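Local coordinates for major pilin protein fimA (Silicibacter pomeroyi, PDB 2IMH) that is of unknown function, belongs to the DUF1028 family and folds into a layered sandwich of two antiparallel sheets flanked by helices, at residues A[5-10]-A[147-152]; A[19-24]-A[30-35]; A[95-100]-A[107-112]; A[115-120]-A[130-135]. All blocks are in the same frame, centred on the assembly; numbering follows the deposited sequence.

Contact 1: A[5-10]-A[147-152]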
loop_
_atom_site.group_PDB
_atom_site.type_symbol
_atom_site.label_atom_id
_atom_site.label_comp_id
_atom_site.label_asym_id
_atom_site.label_seq_id
_atom_site.Cartn_x
_atom_site.Cartn_y
_atom_site.Cartn_z
ATOM N N PHE A 5 9.986 -0.963 3.537
ATOM C CA PHE A 5 9.730 -0.963 2.094
ATOM C C PHE A 5 8.241 -0.971 1.835
ATOM O O PHE A 5 7.475 -1.521 2.633
ATOM C CB PHE A 5 10.449 -2.100 1.337
ATOM C CG PHE A 5 10.362 -3.445 2.000
ATOM C CD1 PHE A 5 9.188 -4.215 1.933
ATOM C CD2 PHE A 5 11.475 -3.976 2.657
ATOM C CE1 PHE A 5 9.134 -5.485 2.518
ATOM C CE2 PHE A 5 11.430 -5.223 3.256
ATOM C CZ PHE A 5 10.248 -5.988 3.188
ATOM N N SER A 6 7.837 -0.300 0.762
ATOM C CA SER A 6 6.414 -0.229 0.384
ATOM C C SER A 6 6.240 -0.239 -1.127
ATOM O O SER A 6 7.133 0.161 -1.880
ATOM C CB SER A 6 5.748 1.008 0.980
ATOM O OG SER A 6 6.279 2.212 0.447
ATOM N N ILE A 7 5.089 -0.717 -1.569
ATOM C CA ILE A 7 4.809 -0.750 -2.992
ATOM C C ILE A 7 3.396 -0.235 -3.182
ATOM O O ILE A 7 2.524 -0.578 -2.398
ATOM C CB ILE A 7 4.961 -2.167 -3.590
ATOM C CG1 ILE A 7 4.769 -2.133 -5.108
ATOM C CG2 ILE A 7 4.064 -3.205 -2.876
ATOM C CD1 ILE A 7 5.417 -3.284 -5.807
ATOM N N LEU A 8 3.221 0.650 -4.160
ATOM C CA LEU A 8 1.890 1.115 -4.598
ATOM C C LEU A 8 1.672 0.613 -6.011
ATOM O O LEU A 8 2.596 0.623 -6.824
ATOM C CB LEU A 8 1.791 2.637 -4.582
ATOM C CG LEU A 8 2.213 3.345 -3.287
ATOM C CD1 LEU A 8 2.211 4.874 -3.454
ATOM C CD2 LEU A 8 1.330 2.892 -2.131
ATOM N N ALA A 9 0.444 0.208 -6.327
ATOM C CA ALA A 9 0.179 -0.270 -7.680
ATOM C C ALA A 9 -1.267 -0.074 -8.082
ATOM O O ALA A 9 -2.145 0.006 -7.230
ATOM C CB ALA A 9 0.544 -1.757 -7.806
ATOM N N HIS A 10 -1.472 -0.011 -9.397
ATOM C CA HIS A 10 -2.781 0.032 -10.043
ATOM C C HIS A 10 -2.989 -1.316 -10.743
ATOM O O HIS A 10 -2.037 -1.893 -11.294
ATOM C CB HIS A 10 -2.775 1.228 -11.032
ATOM C CG HIS A 10 -3.861 1.215 -12.069
ATOM N ND1 HIS A 10 -5.200 1.100 -11.758
ATOM C CD2 HIS A 10 -3.804 1.425 -13.408
ATOM C CE1 HIS A 10 -5.917 1.169 -12.871
ATOM N NE2 HIS A 10 -5.093 1.371 -13.881
ATOM N N LEU A 147 1.560 -9.248 -2.231
ATOM C CA LEU A 147 2.206 -10.134 -1.250
ATOM C C LEU A 147 3.547 -10.669 -1.759
ATOM O O LEU A 147 4.531 -10.701 -1.014
ATOM C CB LEU A 147 1.275 -11.278 -0.839
ATOM C CG LEU A 147 0.082 -10.898 0.048
ATOM C CD1 LEU A 147 -0.949 -12.039 0.135
ATOM C CD2 LEU A 147 0.527 -10.472 1.456
ATOM N N ALA A 148 3.577 -11.084 -3.021
ATOM C CA ALA A 148 4.799 -11.591 -3.652
ATOM C C ALA A 148 5.913 -10.539 -3.572
ATOM O O ALA A 148 7.078 -10.862 -3.308
ATOM C CB ALA A 148 4.535 -11.970 -5.083
ATOM N N ALA A 149 5.540 -9.279 -3.799
ATOM C CA ALA A 149 6.471 -8.159 -3.695
ATOM C C ALA A 149 7.075 -8.017 -2.301
ATOM O O ALA A 149 8.292 -7.855 -2.171
ATOM C CB ALA A 149 5.803 -6.861 -4.127
ATOM N N LEU A 150 6.241 -8.096 -1.259
ATOM C CA LEU A 150 6.750 -8.026 0.125
ATOM C C LEU A 150 7.737 -9.165 0.417
ATOM O O LEU A 150 8.804 -8.956 0.991
ATOM C CB LEU A 150 5.603 -8.104 1.132
ATOM C CG LEU A 150 4.628 -6.931 1.191
ATOM C CD1 LEU A 150 3.639 -7.161 2.337
ATOM C CD2 LEU A 150 5.370 -5.590 1.361
ATOM N N ILE A 151 7.356 -10.374 0.028
ATOM C CA ILE A 151 8.207 -11.550 0.226
ATOM C C ILE A 151 9.567 -11.425 -0.482
ATOM O O ILE A 151 10.616 -11.715 0.114
ATOM C CB ILE A 151 7.442 -12.830 -0.168
ATOM C CG1 ILE A 151 6.402 -13.149 0.911
ATOM C CG2 ILE A 151 8.389 -14.019 -0.416
ATOM C CD1 ILE A 151 6.993 -13.564 2.279
ATOM N N ALA A 152 9.551 -10.963 -1.731
ATOM C CA ALA A 152 10.799 -10.767 -2.490
ATOM C C ALA A 152 11.667 -9.693 -1.844
ATOM O O ALA A 152 12.890 -9.809 -1.807
ATOM C CB ALA A 152 10.482 -10.382 -3.932
#
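The first torsions of F5 and I7 send both side chains off strand 4-11 onto helix 142-155: F5 CG lies between its backbone N and carbonyl carbon (chi1 45°), whereas I7 CG1 is trans to the backbone N (chi1 -175°) and carries CD1 outward. L150 meets the F5 ring with one branch; CD2 lies in the ring plane at its edge, 3.9 Å from CE1. The same CE1 is 3.8 Å from the backbone O of L150, which approaches the ring obliquely. Two residues further along the strand, I7 CD1 rests on the methyl of A149, with CD1 and CB 4.0 Å apart. M131 of helix 126-137 packs on both F5 and I7, while I190 and L193 of helix 189-200 also pack on L150. Replacing F5 with an alanine would remove the ring and would probably open a gap beside L150 CD2 and M131, leaving the leucine branch less firmly placed. All four touching residues are buried, and their side chains meet through carbon alone. The helix is therefore held on this part of the sheet by shape and exclusion of water, without a directional bond between the two segments to fix it.

Contact 2: A[19-24]-A[30-35]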
loop_
_atom_site.group_PDB
_atom_site.type_symbol
_atom_site.label_atom_id
_atom_site.label_comp_id
_atom_site.label_asym_id
_atom_site.label_seq_id
_atom_site.Cartn_x
_atom_site.Cartn_y
_atom_site.Cartn_z
ATOM N N GLY A 19 -1.781 -1.008 -2.198
ATOM C CA GLY A 19 -0.402 -0.891 -1.735
ATOM C C GLY A 19 -0.144 -1.923 -0.657
ATOM O O GLY A 19 -1.090 -2.510 -0.101
ATOM N N ALA A 20 1.129 -2.135 -0.365
ATOM C CA ALA A 20 1.523 -3.052 0.694
ATOM C C ALA A 20 2.834 -2.583 1.268
ATOM O O ALA A 20 3.620 -1.942 0.571
ATOM C CB ALA A 20 1.640 -4.444 0.167
ATOM N N ALA A 21 3.084 -2.900 2.536
ATOM C CA ALA A 21 4.304 -2.390 3.178
ATOM C C ALA A 21 4.706 -3.286 4.323
ATOM O O ALA A 21 3.886 -4.038 4.863
ATOM C CB ALA A 21 4.066 -0.977 3.704
ATOM N N ALA A 22 5.967 -3.188 4.712
ATOM C CA ALA A 22 6.450 -3.898 5.887
ATOM C C ALA A 22 7.592 -3.085 6.471
ATOM O O ALA A 22 8.298 -2.392 5.729
ATOM C CB ALA A 22 6.898 -5.317 5.525
ATOM N N THR A 23 7.716 -3.108 7.801
ATOM C CA THR A 23 8.839 -2.460 8.472
ATOM C C THR A 23 9.385 -3.298 9.603
ATOM O O THR A 23 8.750 -4.258 10.058
ATOM C CB THR A 23 8.466 -1.118 9.146
ATOM O OG1 THR A 23 7.571 -1.359 10.241
ATOM C CG2 THR A 23 7.871 -0.101 8.157
ATOM N N GLY A 24 10.568 -2.911 10.081
ATOM C CA GLY A 24 11.082 -3.497 11.308
ATOM C C GLY A 24 10.565 -2.808 12.568
ATOM O O GLY A 24 11.226 -2.861 13.615
ATOM N N GLY A 30 -0.829 1.656 9.657
ATOM C CA GLY A 30 -1.307 2.902 10.231
ATOM C C GLY A 30 -0.461 4.091 9.832
ATOM O O GLY A 30 -0.985 5.181 9.567
ATOM N N TRP A 31 0.848 3.882 9.759
ATOM C CA TRP A 31 1.766 4.981 9.464
ATOM C C TRP A 31 1.766 5.320 7.989
ATOM O O TRP A 31 1.713 6.499 7.605
ATOM C CB TRP A 31 3.192 4.643 9.909
ATOM C CG TRP A 31 3.389 4.754 11.411
ATOM C CD1 TRP A 31 3.578 3.729 12.295
ATOM C CD2 TRP A 31 3.422 5.962 12.179
ATOM N NE1 TRP A 31 3.722 4.231 13.585
ATOM C CE2 TRP A 31 3.624 5.595 13.534
ATOM C CE3 TRP A 31 3.313 7.325 11.854
ATOM C CZ2 TRP A 31 3.708 6.547 14.575
ATOM C CZ3 TRP A 31 3.383 8.274 12.892
ATOM C CH2 TRP A 31 3.579 7.877 14.234
ATOM N N VAL A 32 1.830 4.281 7.159
ATOM C CA VAL A 32 2.350 4.443 5.801
ATOM C C VAL A 32 1.299 4.512 4.700
ATOM O O VAL A 32 1.392 5.366 3.804
ATOM C CB VAL A 32 3.347 3.326 5.459
ATOM C CG1 VAL A 32 3.756 3.418 4.004
ATOM C CG2 VAL A 32 4.579 3.434 6.358
ATOM N N LEU A 33 0.297 3.635 4.770
ATOM C CA LEU A 33 -0.524 3.404 3.583
ATOM C C LEU A 33 -1.838 4.145 3.644
ATOM O O LEU A 33 -2.578 3.988 4.603
ATOM C CB LEU A 33 -0.790 1.908 3.393
ATOM C CG LEU A 33 0.388 1.002 3.016
ATOM C CD1 LEU A 33 -0.075 -0.470 3.077
ATOM C CD2 LEU A 33 0.978 1.343 1.626
ATOM N N ARG A 34 -2.107 4.939 2.600
ATOM C CA ARG A 34 -3.390 5.639 2.428
ATOM C C ARG A 34 -3.835 5.592 0.971
ATOM O O ARG A 34 -3.013 5.433 0.072
ATOM C CB ARG A 34 -3.289 7.096 2.882
ATOM C CG ARG A 34 -3.103 7.269 4.366
ATOM C CD ARG A 34 -2.617 8.662 4.712
ATOM N NE ARG A 34 -2.216 8.649 6.113
ATOM C CZ ARG A 34 -1.032 8.232 6.555
ATOM N NH1 ARG A 34 -0.069 7.864 5.696
ATOM N NH2 ARG A 34 -0.800 8.235 7.872
ATOM N N GLY A 35 -5.133 5.775 0.745
ATOM C CA GLY A 35 -5.660 5.721 -0.602
ATOM C C GLY A 35 -7.087 6.201 -0.694
ATOM O O GLY A 35 -7.802 6.256 0.307
#
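G19 and L33 bring the two backbones nearest, their CA atoms 6.8 Å apart, where strands 19-23 and 33-35 run nearly antiparallel (168°) with their axes 7.8 Å from each other. They are not partners in one sheet. Strand 16-23 belongs to the six-stranded sheet and strand 33-36 to the edge of the four-stranded one, so this is face-to-face packing inside a beta sandwich whose layered alpha-beta-beta-alpha arrangement is consistent with an Ntn-hydrolase-like fold. L33 bridges the layers. With CG trans to its carbonyl carbon (chi1 -68°), the side chain stands on the strand opposite and rests both methyls on the near face of its backbone: CD1 is 3.9 Å from A20 CA, and CD2 is 4.0 Å from A20 N. G19 has no side chain here, and a CB would probably crowd L33 CD2. Beside it, A21 turns its methyl into the same interface; CB is 4.2 Å from L33 CD1 and makes a longer contact of 4.4 Å with V32 CG1. V32 also packs on A43 and Q45 of strand 40-45, while A20 faces the other way, onto I7. R34 leaves the interface and lies along T51, E55 and L58 of helix 51-62. Its guanidinium folds back end-on to grip a single backbone oxygen: NH1 is 2.9 Å and NH2 3.1 Å from W31 O, both donors standing above the same face of that carbonyl plane.

Contact 3: A[95-100]-A[107-112]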
loop_
_atom_site.group_PDB
_atom_site.type_symbol
_atom_site.label_atom_id
_atom_site.label_comp_id
_atom_site.label_asym_id
_atom_site.label_seq_id
_atom_site.Cartn_x
_atom_site.Cartn_y
_atom_site.Cartn_z
ATOM N N ALA A 95 3.313 7.692 -11.213
ATOM C CA ALA A 95 3.838 7.728 -9.835
ATOM C C ALA A 95 5.111 8.523 -9.697
ATOM O O ALA A 95 5.852 8.694 -10.667
ATOM C CB ALA A 95 4.062 6.324 -9.333
ATOM N N ALA A 96 5.368 8.993 -8.481
ATOM C CA ALA A 96 6.594 9.713 -8.181
ATOM C C ALA A 96 6.931 9.532 -6.712
ATOM O O ALA A 96 6.044 9.293 -5.893
ATOM C CB ALA A 96 6.412 11.174 -8.461
ATOM N N ALA A 97 8.204 9.694 -6.382
ATOM C CA ALA A 97 8.648 9.629 -5.002
ATOM C C ALA A 97 9.614 10.759 -4.668
ATOM O O ALA A 97 10.295 11.308 -5.549
ATOM C CB ALA A 97 9.295 8.285 -4.710
ATOM N N PHE A 98 9.662 11.086 -3.383
ATOM C CA PHE A 98 10.697 11.950 -2.833
ATOM C C PHE A 98 11.406 11.159 -1.726
ATOM O O PHE A 98 10.749 10.525 -0.880
ATOM C CB PHE A 98 10.072 13.209 -2.241
ATOM C CG PHE A 98 11.014 13.986 -1.355
ATOM C CD1 PHE A 98 11.880 14.932 -1.905
ATOM C CD2 PHE A 98 11.046 13.753 0.024
ATOM C CE1 PHE A 98 12.767 15.642 -1.086
ATOM C CE2 PHE A 98 11.934 14.453 0.856
ATOM C CZ PHE A 98 12.802 15.395 0.286
ATOM N N THR A 99 12.735 11.207 -1.714
ATOM C CA THR A 99 13.485 10.535 -0.657
ATOM C C THR A 99 14.422 11.539 0.028
ATOM O O THR A 99 15.393 11.998 -0.577
ATOM C CB THR A 99 14.263 9.302 -1.193
ATOM O OG1 THR A 99 13.345 8.338 -1.736
ATOM C CG2 THR A 99 15.080 8.636 -0.073
ATOM N N GLY A 100 14.115 11.875 1.280
ATOM C CA GLY A 100 14.931 12.841 2.036
ATOM C C GLY A 100 16.340 12.316 2.258
ATOM O O GLY A 100 16.563 11.093 2.377
ATOM N N LYS A 107 18.490 3.700 0.573
ATOM C CA LYS A 107 17.173 4.314 0.222
ATOM C C LYS A 107 17.223 4.488 -1.326
ATOM O O LYS A 107 18.280 4.798 -1.831
ATOM C CB LYS A 107 16.978 5.627 0.994
ATOM C CG LYS A 107 18.162 6.632 0.910
ATOM C CD LYS A 107 17.980 7.770 1.889
ATOM C CE LYS A 107 19.112 8.794 1.830
ATOM N NZ LYS A 107 20.230 8.445 2.766
ATOM N N GLY A 108 16.160 4.402 -2.133
ATOM C CA GLY A 108 15.078 5.321 -2.273
ATOM C C GLY A 108 13.935 4.685 -3.055
ATOM O O GLY A 108 13.077 4.153 -2.416
ATOM N N SER A 109 13.915 4.709 -4.404
ATOM C CA SER A 109 12.668 4.328 -5.128
ATOM C C SER A 109 12.821 3.816 -6.555
ATOM O O SER A 109 13.809 4.112 -7.234
ATOM C CB SER A 109 11.651 5.486 -5.113
ATOM O OG SER A 109 12.134 6.623 -5.821
ATOM N N VAL A 110 11.820 3.042 -6.998
ATOM C CA VAL A 110 11.802 2.435 -8.324
ATOM C C VAL A 110 10.378 2.532 -8.910
ATOM O O VAL A 110 9.446 1.969 -8.347
ATOM C CB VAL A 110 12.207 0.925 -8.263
ATOM C CG1 VAL A 110 12.124 0.291 -9.636
ATOM C CG2 VAL A 110 13.621 0.748 -7.665
ATOM N N THR A 111 10.199 3.258 -10.013
ATOM C CA THR A 111 8.887 3.248 -10.673
ATOM C C THR A 111 8.844 2.073 -11.646
ATOM O O THR A 111 9.886 1.610 -12.123
ATOM C CB THR A 111 8.603 4.544 -11.440
ATOM O OG1 THR A 111 9.607 4.695 -12.457
ATOM C CG2 THR A 111 8.628 5.750 -10.474
ATOM N N PHE A 112 7.646 1.583 -11.943
ATOM C CA PHE A 112 7.493 0.501 -12.906
ATOM C C PHE A 112 6.133 0.711 -13.565
ATOM O O PHE A 112 5.412 1.613 -13.179
ATOM C CB PHE A 112 7.623 -0.870 -12.223
ATOM C CG PHE A 112 6.718 -1.053 -11.030
ATOM C CD1 PHE A 112 5.437 -1.559 -11.192
ATOM C CD2 PHE A 112 7.155 -0.719 -9.747
ATOM C CE1 PHE A 112 4.580 -1.733 -10.094
ATOM C CE2 PHE A 112 6.317 -0.884 -8.635
ATOM C CZ PHE A 112 5.027 -1.386 -8.806
HETATM O O HOH W 1 13.539 8.436 -4.478
#
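This is a surface contact between edge strands of two different sheets, with T99 and K107 meeting at one end and A95 and T111 at the other. Strand 95-99 borders the four-stranded sheet and strand 108-112 the six-stranded one; they run nearly antiparallel (169°), their axes 6.9 Å apart, and meet mainly through side chains, without a backbone ladder. With OG1 beside the backbone N (chi1 -61°), T99 CG2 is left trans to that N and lies across the aliphatic chain of K107, 3.6 Å from CD. Beyond, K107 CE is 3.5 Å from G100 O, and the chain then bends to take NZ to its salt bridge with D105. T99 OG1 bonds to Q85 NE2 and to a water (2.8 Å), which lies 2.7 Å from S109 OG and so links the strands. Next to it, A97 CB packs on S109 OG at 3.5 Å. Replacing T99 with an alanine would probably leave Q85 and the bridging water without this partner and the K107 methylenes without the methyl they pack on. I116 of strand 115-120 packs on A95, A97 and T111. On the outer faces, helix 67-76 packs on A96 and F98, and helix 126-137 covers strand 108-112.

Contact 4: A[115-120]-A[130-135]; sequences GIASGN and AMTEAF
Between 115-120 and 130-135, A117 alone on the strand side makes the contact, and its methyl meets two neighbouring helix residues. CB lies 3.9 Å from the selenium of M131, a selenomethionine, and 3.8 Å from T132 OG1. The small methyl is consistent with the close approach, the CA atoms of A117 and T132 being 6.6 Å apart. M131 reaches in extended as far as its selenium (CG trans to the backbone N, chi1 -172°), which passes alongside the methyl, then bends at the last torsion. Its CE methyl goes on to strand 4-11, while A149 of helix 142-155 packs against CG. T132 touches A117 with its oxygen, but that oxygen is already engaged: OG1 is hydrogen-bonded to L128 O one turn back in the helix, so against the alanine methyl it makes a van der Waals contact only. The bond also helps to fix the rotation of the threonine, whose side chain rests on V110 and F112. The strand in turn is set by backbone bonds on both flanks, A117 with V110 of strand 108-112, and I116 and S118 with L8 and S6 of strand 4-11. Helix 126-137 thus covers one face of the six-stranded sheet beside helix 142-155, while I116 and S118 turn to the other face and meet strand 85-90 of the second sheet.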
loop_
_atom_site.group_PDB
_atom_site.type_symbol
_atom_site.label_atom_id
_atom_site.label_comp_id
_atom_site.label_asym_id
_atom_site.label_seq_id
_atom_site.Cartn_x
_atom_site.Cartn_y
_atom_site.Cartn_z
ATOM N N GLY A 115 3.002 1.321 -11.111
ATOM C CA GLY A 115 3.267 1.558 -9.697
ATOM C C GLY A 115 4.644 2.056 -9.319
ATOM O O GLY A 115 5.405 2.516 -10.173
ATOM N N ILE A 116 4.956 1.948 -8.030
ATOM C CA ILE A 116 6.203 2.503 -7.486
ATOM C C ILE A 116 6.550 1.774 -6.191
ATOM O O ILE A 116 5.685 1.538 -5.348
ATOM C CB ILE A 116 6.117 4.052 -7.283
ATOM C CG1 ILE A 116 7.471 4.648 -6.869
ATOM C CG2 ILE A 116 5.028 4.437 -6.255
ATOM C CD1 ILE A 116 7.490 6.167 -6.953
ATOM N N ALA A 117 7.818 1.402 -6.068
ATOM C CA ALA A 117 8.343 0.792 -4.860
ATOM C C ALA A 117 9.272 1.825 -4.219
ATOM O O ALA A 117 9.982 2.529 -4.934
ATOM C CB ALA A 117 9.132 -0.436 -5.231
ATOM N N SER A 118 9.255 1.931 -2.885
ATOM C CA SER A 118 10.199 2.829 -2.184
ATOM C C SER A 118 10.582 2.263 -0.834
ATOM O O SER A 118 9.850 1.470 -0.253
ATOM C CB SER A 118 9.625 4.241 -2.031
ATOM O OG SER A 118 8.407 4.243 -1.290
ATOM N N GLY A 119 11.735 2.659 -0.317
ATOM C CA GLY A 119 12.124 2.140 0.978
ATOM C C GLY A 119 13.329 2.855 1.529
ATOM O O GLY A 119 13.940 3.674 0.838
ATOM N N ASN A 120 13.660 2.540 2.778
ATOM C CA ASN A 120 14.843 3.103 3.413
ATOM C C ASN A 120 15.362 2.139 4.476
ATOM O O ASN A 120 14.682 1.169 4.843
ATOM C CB ASN A 120 14.578 4.502 3.993
ATOM C CG ASN A 120 13.501 4.498 5.084
ATOM O OD1 ASN A 120 13.808 4.367 6.270
ATOM N ND2 ASN A 120 12.235 4.647 4.680
ATOM N N ALA A 130 14.200 -6.310 -6.458
ATOM C CA ALA A 130 13.586 -7.638 -6.287
ATOM C C ALA A 130 12.088 -7.495 -6.046
ATOM O O ALA A 130 11.284 -8.264 -6.589
ATOM C CB ALA A 130 14.231 -8.412 -5.132
HETATM N N MSE A 131 11.720 -6.501 -5.241
HETATM C CA MSE A 131 10.311 -6.196 -4.986
HETATM C C MSE A 131 9.557 -5.933 -6.295
HETATM O O MSE A 131 8.486 -6.486 -6.543
HETATM C CB MSE A 131 10.230 -4.956 -4.094
HETATM C CG MSE A 131 8.843 -4.650 -3.614
HETATM SE SE MSE A 131 8.906 -3.148 -2.401
HETATM C CE MSE A 131 7.492 -3.788 -1.205
ATOM N N THR A 132 10.129 -5.063 -7.124
ATOM C CA THR A 132 9.507 -4.670 -8.399
ATOM C C THR A 132 9.408 -5.862 -9.355
ATOM O O THR A 132 8.337 -6.166 -9.908
ATOM C CB THR A 132 10.347 -3.553 -9.049
ATOM O OG1 THR A 132 10.363 -2.399 -8.195
ATOM C CG2 THR A 132 9.778 -3.170 -10.404
ATOM N N GLU A 133 10.531 -6.543 -9.555
ATOM C CA GLU A 133 10.553 -7.734 -10.407
ATOM C C GLU A 133 9.476 -8.739 -9.986
ATOM O O GLU A 133 8.759 -9.266 -10.829
ATOM C CB GLU A 133 11.934 -8.400 -10.356
ATOM C CG GLU A 133 12.045 -9.699 -11.165
ATOM C CD GLU A 133 13.373 -10.439 -10.965
ATOM O OE1 GLU A 133 14.213 -10.008 -10.139
ATOM O OE2 GLU A 133 13.584 -11.471 -11.645
ATOM N N ALA A 134 9.370 -9.006 -8.683
ATOM C CA ALA A 134 8.361 -9.949 -8.181
ATOM C C ALA A 134 6.940 -9.496 -8.505
ATOM O O ALA A 134 6.126 -10.305 -8.961
ATOM C CB ALA A 134 8.527 -10.192 -6.696
ATOM N N PHE A 135 6.644 -8.216 -8.306
ATOM C CA PHE A 135 5.308 -7.701 -8.620
ATOM C C PHE A 135 4.977 -7.804 -10.108
ATOM O O PHE A 135 3.915 -8.298 -10.482
ATOM C CB PHE A 135 5.143 -6.247 -8.170
ATOM C CG PHE A 135 3.763 -5.732 -8.373
ATOM C CD1 PHE A 135 2.764 -5.992 -7.428
ATOM C CD2 PHE A 135 3.437 -5.036 -9.537
ATOM C CE1 PHE A 135 1.470 -5.551 -7.645
ATOM C CE2 PHE A 135 2.153 -4.582 -9.750
ATOM C CZ PHE A 135 1.167 -4.852 -8.806
#

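From the N terminus, strand 4-11 opens the long loop that contact 1 closes only at helix 142-155, and the other three contacts nest within it in series, none crossing another. Contact 2 comes first, a short closure in which the chain leaves the six-stranded sheet and starts the four-stranded one. Contact 3 marks the return, from the last strand of the smaller sheet to the edge of the larger. Contact 4 follows at once, turning from that sheet to its first covering helix. Strands 108-112, 115-120, 4-11 and 16-23 are successive neighbours in the six-stranded sheet, so all four contacts share it.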